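PDB 4GRX: aminotransferase from Paracoccus denitrificans, which probably transfers amino groups between amines and keto acids or aldehydes as a pyridoxal-phosphate-dependent class III omega-aminotransferase. Local coordinates for residues P366-G371 with E448-L453; N417-L422 with E454-K459. One frame throughout, in Å; residues are numbered along the deposited sequence.

Both contacts hold helix 443-463, the last helix of the chain, each to a different helix. Contact 1 (366-371 with 448-453) joins it to helix 357-375 and is buried, with two phenylalanine rings and a methionine methyl packed between nearly parallel, widely spaced helix segments. Contact 2 (417-422 with 454-459), on the next six residues of the same helix, joins it to the end of helix 411-421; there the helices come closer and cross steeply, small residues meet in the middle, and lysine chains lie at the more exposed border. Neither interface has a hydrogen bond across it. The two contacts touch where Leu453 CD1 lies 4.0 Å from Cys419 SG and where Lys452 CE packs on Leu422 O.

Contact 1 (P366-G371 with E448-L453); sequences PRFEAG and EMFEKL
Helices 357-375 and 443-463 pack here through an aromatic cluster, with the Phe450 ring reaching from the last helix to Phe368 and Gly371. The two short segments run almost the same way, their axes 11° apart and 11.2 Å from each other, a separation wide enough for a ring to fill. CG of Phe450 is anti to the carbonyl carbon (chi1 -73°), which sends the ring toward helix 357-375. One face is met near its rim by CA of Gly371, a CH-pi contact 4.0 Å from the ring centroid; lacking a side chain, this glycine brings its CA right up to the ring. The methyl CE of Phe450's own neighbour Met449 lies over the opposite face, also toward the rim. At the ring end, Phe450 CZ comes 3.8 Å from Phe368 CD1 and 3.5 Å from the carbonyl O of Phe368. The two rings meet obliquely, their planes at 76°. Met449 bends at chi3, bringing CE to 3.9 Å from Phe368 CZ, while its sulfur makes an oblique Met-aromatic contact with the same ring. With an alanine at Phe368, a gap would probably open beside Phe450 CZ, and the Met449 methyl would keep the Phe450 ring but lose the Phe368 one. Trp391 and Phe389, the latter edge-to-face, also meet the Phe368 ring, and Leu435 touches both Phe368 and Met449. At the border, Arg367 forms a salt bridge with Asp447. The whole is a buried, apolar helix-helix interface beside the three-stranded antiparallel sheet 381-387, 390-395 and 432-435 of this class III aminotransferase.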
# COMPACT_ATOMS: atom_id res chain seq x y z
N PRO A 366 -2.93 35.22 -0.97
CA PRO A 366 -2.27 36.51 -0.74
C PRO A 366 -2.06 36.81 0.74
O PRO A 366 -0.94 37.16 1.12
CB PRO A 366 -3.26 37.51 -1.35
CG PRO A 366 -3.89 36.74 -2.45
CD PRO A 366 -4.08 35.36 -1.89
N ARG A 367 -3.11 36.68 1.54
CA ARG A 367 -3.04 36.91 2.98
C ARG A 367 -2.06 35.97 3.71
O ARG A 367 -1.32 36.40 4.62
CB ARG A 367 -4.42 36.78 3.59
CG ARG A 367 -4.44 37.01 5.08
CD ARG A 367 -5.77 36.59 5.67
NE ARG A 367 -5.91 37.01 7.06
CZ ARG A 367 -6.43 38.18 7.42
NH1 ARG A 367 -6.85 39.02 6.49
NH2 ARG A 367 -6.52 38.50 8.70
N PHE A 368 -2.07 34.69 3.32
CA PHE A 368 -1.18 33.65 3.84
C PHE A 368 0.26 34.06 3.58
O PHE A 368 1.10 33.99 4.47
CB PHE A 368 -1.47 32.33 3.12
CG PHE A 368 -1.08 31.09 3.89
CD1 PHE A 368 0.05 31.05 4.70
CD2 PHE A 368 -1.83 29.92 3.74
CE1 PHE A 368 0.40 29.90 5.39
CE2 PHE A 368 -1.49 28.76 4.41
CZ PHE A 368 -0.37 28.75 5.24
N GLU A 369 0.53 34.48 2.35
CA GLU A 369 1.85 34.97 1.96
C GLU A 369 2.28 36.23 2.71
O GLU A 369 3.47 36.41 2.99
CB GLU A 369 1.89 35.23 0.45
CG GLU A 369 3.29 35.54 -0.07
CD GLU A 369 3.35 35.60 -1.57
OE1 GLU A 369 2.38 35.19 -2.24
OE2 GLU A 369 4.39 36.08 -2.08
N ALA A 370 1.32 37.10 3.01
CA ALA A 370 1.59 38.31 3.79
C ALA A 370 2.02 37.98 5.22
O ALA A 370 2.94 38.60 5.75
CB ALA A 370 0.38 39.23 3.77
N GLY A 371 1.37 36.99 5.83
CA GLY A 371 1.71 36.53 7.18
C GLY A 371 3.13 36.02 7.30
O GLY A 371 3.86 36.38 8.22
N GLU A 448 -5.26 32.73 13.78
CA GLU A 448 -4.98 31.91 14.95
C GLU A 448 -3.66 31.17 14.79
O GLU A 448 -2.82 31.19 15.69
CB GLU A 448 -6.11 30.90 15.21
CG GLU A 448 -5.98 30.24 16.58
CD GLU A 448 -6.92 29.08 16.78
OE1 GLU A 448 -7.88 28.95 16.01
OE2 GLU A 448 -6.68 28.30 17.71
N MET A 449 -3.51 30.53 13.63
CA MET A 449 -2.31 29.79 13.26
C MET A 449 -1.04 30.65 13.30
O MET A 449 -0.03 30.20 13.83
CB MET A 449 -2.50 29.20 11.87
CG MET A 449 -1.26 28.57 11.25
SD MET A 449 -1.56 28.20 9.51
CE MET A 449 -1.54 29.85 8.81
N PHE A 450 -1.10 31.86 12.74
CA PHE A 450 0.05 32.76 12.75
C PHE A 450 0.45 33.19 14.15
O PHE A 450 1.59 32.99 14.56
CB PHE A 450 -0.21 34.00 11.91
CG PHE A 450 -0.19 33.75 10.44
CD1 PHE A 450 0.72 32.87 9.89
CD2 PHE A 450 -1.08 34.41 9.61
CE1 PHE A 450 0.75 32.64 8.53
CE2 PHE A 450 -1.06 34.19 8.24
CZ PHE A 450 -0.14 33.30 7.70
N GLU A 451 -0.50 33.79 14.86
CA GLU A 451 -0.29 34.19 16.26
C GLU A 451 0.34 33.05 17.09
O GLU A 451 1.31 33.26 17.81
CB GLU A 451 -1.62 34.68 16.84
CG GLU A 451 -1.68 34.83 18.35
CD GLU A 451 -2.99 35.48 18.81
OE1 GLU A 451 -4.01 35.34 18.10
OE2 GLU A 451 -2.98 36.14 19.87
N LYS A 452 -0.20 31.84 16.97
CA LYS A 452 0.36 30.69 17.69
C LYS A 452 1.80 30.34 17.25
O LYS A 452 2.68 30.15 18.11
CB LYS A 452 -0.58 29.48 17.62
CG LYS A 452 -1.81 29.66 18.48
CD LYS A 452 -2.82 28.54 18.32
CE LYS A 452 -3.90 28.65 19.38
NZ LYS A 452 -4.73 27.42 19.39
N LEU A 453 2.03 30.31 15.94
CA LEU A 453 3.35 30.05 15.38
C LEU A 453 4.39 31.06 15.85
O LEU A 453 5.50 30.68 16.20
CB LEU A 453 3.30 30.03 13.84
CG LEU A 453 4.59 29.66 13.11
CD1 LEU A 453 5.24 28.41 13.68
CD2 LEU A 453 4.34 29.49 11.62

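Contact 2 (N417-L422 with E454-K459); sequences NTCTDL and EKALDK
Apolar contacts around Ala456 form the middle of this crossing, where the end of helix 411-421 meets helix 443-463. The axes of the short segments approach to 8.9 Å at 133°, and Thr418 and Ala456 have the nearest CA atoms, 5.6 Å apart. Thr418 turns its methyl to the partner: CG2 lies 3.7 Å from Ala456 CA and also touches the Ala456 methyl. The same rotamer (chi1 -58°) sets OG1 beside the backbone N, and this hydroxyl is hydrogen-bonded to Arg414 O, one turn back in its own helix. Cys419 SG reaches Ala456 CB at 3.7 Å, and Leu422, just past the helix end, brings CD1 to 3.9 Å from that CB, so three side chains converge on one methyl group.

Aliphatic lysine stems continue the packing toward the border. Leu422 CD2 meets Lys455 CD at 4.1 Å, and Lys459 CD lies 4.0 Å from Thr418 CG2; in both pairs the touching part of the lysine is methylene.

Charged pairing belongs to the surroundings. Asp421 forms a salt bridge with Arg40 of helix 34-40, while Glu454 and Asp458 both pair with Arg378. With no hydrogen bond or salt bridge across it, the contact rests on close van der Waals fit, and the small Ala456 is consistent with the close approach of the two backbones at Thr418.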
# COMPACT_ATOMS: atom_id res chain seq x y z
N ASN A 417 7.03 20.66 19.35
CA ASN A 417 6.63 20.60 20.77
C ASN A 417 6.00 21.90 21.34
O ASN A 417 4.90 21.88 21.90
CB ASN A 417 7.80 20.09 21.63
CG ASN A 417 8.22 18.67 21.26
OD1 ASN A 417 7.39 17.83 20.92
ND2 ASN A 417 9.52 18.39 21.33
N THR A 418 6.69 23.03 21.19
CA THR A 418 6.16 24.29 21.67
C THR A 418 4.84 24.66 21.01
O THR A 418 3.94 25.13 21.66
CB THR A 418 7.18 25.43 21.51
OG1 THR A 418 8.37 25.08 22.22
CG2 THR A 418 6.64 26.73 22.08
N CYS A 419 4.72 24.43 19.70
CA CYS A 419 3.46 24.67 18.97
C CYS A 419 2.31 23.84 19.53
O CYS A 419 1.24 24.38 19.83
CB CYS A 419 3.63 24.35 17.48
SG CYS A 419 4.24 25.74 16.50
N THR A 420 2.55 22.54 19.66
CA THR A 420 1.60 21.65 20.28
C THR A 420 1.16 22.18 21.65
O THR A 420 -0.01 22.18 21.96
CB THR A 420 2.15 20.21 20.35
OG1 THR A 420 2.29 19.71 19.02
CG2 THR A 420 1.22 19.26 21.11
N ASP A 421 2.10 22.68 22.45
CA ASP A 421 1.76 23.15 23.81
C ASP A 421 0.87 24.36 23.81
O ASP A 421 0.18 24.59 24.78
CB ASP A 421 3.00 23.45 24.64
CG ASP A 421 3.72 22.20 25.06
OD1 ASP A 421 3.07 21.14 25.16
OD2 ASP A 421 4.95 22.27 25.27
N LEU A 422 0.90 25.10 22.70
CA LEU A 422 0.08 26.31 22.51
C LEU A 422 -1.20 26.04 21.70
O LEU A 422 -1.90 26.97 21.32
CB LEU A 422 0.90 27.37 21.79
CG LEU A 422 2.13 27.87 22.53
CD1 LEU A 422 3.16 28.38 21.54
CD2 LEU A 422 1.75 28.92 23.57
N GLU A 454 4.01 32.33 15.89
CA GLU A 454 4.92 33.41 16.25
C GLU A 454 5.39 33.32 17.68
O GLU A 454 6.57 33.55 17.97
CB GLU A 454 4.23 34.75 16.06
CG GLU A 454 3.90 35.10 14.63
CD GLU A 454 4.30 36.51 14.32
OE1 GLU A 454 3.46 37.29 13.80
OE2 GLU A 454 5.47 36.84 14.63
N LYS A 455 4.46 33.03 18.58
CA LYS A 455 4.75 32.86 19.99
C LYS A 455 5.77 31.72 20.17
O LYS A 455 6.81 31.90 20.81
CB LYS A 455 3.46 32.59 20.77
CG LYS A 455 3.52 33.01 22.23
CD LYS A 455 2.14 32.99 22.88
CE LYS A 455 1.11 33.75 22.04
NZ LYS A 455 -0.10 34.11 22.84
N ALA A 456 5.46 30.57 19.57
CA ALA A 456 6.36 29.43 19.51
C ALA A 456 7.76 29.84 19.04
O ALA A 456 8.75 29.51 19.70
CB ALA A 456 5.79 28.34 18.62
N LEU A 457 7.84 30.58 17.93
CA LEU A 457 9.14 31.03 17.44
C LEU A 457 9.88 31.93 18.44
O LEU A 457 11.09 31.77 18.65
CB LEU A 457 9.03 31.69 16.05
CG LEU A 457 8.51 30.85 14.88
CD1 LEU A 457 8.33 31.71 13.64
CD2 LEU A 457 9.39 29.65 14.57
N ASP A 458 9.17 32.87 19.07
CA ASP A 458 9.78 33.77 20.04
C ASP A 458 10.41 32.96 21.16
O ASP A 458 11.57 33.17 21.52
CB ASP A 458 8.76 34.73 20.65
CG ASP A 458 8.28 35.79 19.67
OD1 ASP A 458 8.65 35.78 18.48
OD2 ASP A 458 7.49 36.66 20.12
N LYS A 459 9.62 32.03 21.68
CA LYS A 459 10.01 31.20 22.81
C LYS A 459 11.25 30.37 22.48
O LYS A 459 12.24 30.43 23.20
CB LYS A 459 8.84 30.30 23.23
CG LYS A 459 8.84 29.88 24.68
CD LYS A 459 7.46 29.35 25.04
CE LYS A 459 7.17 29.50 26.53
NZ LYS A 459 8.20 28.81 27.35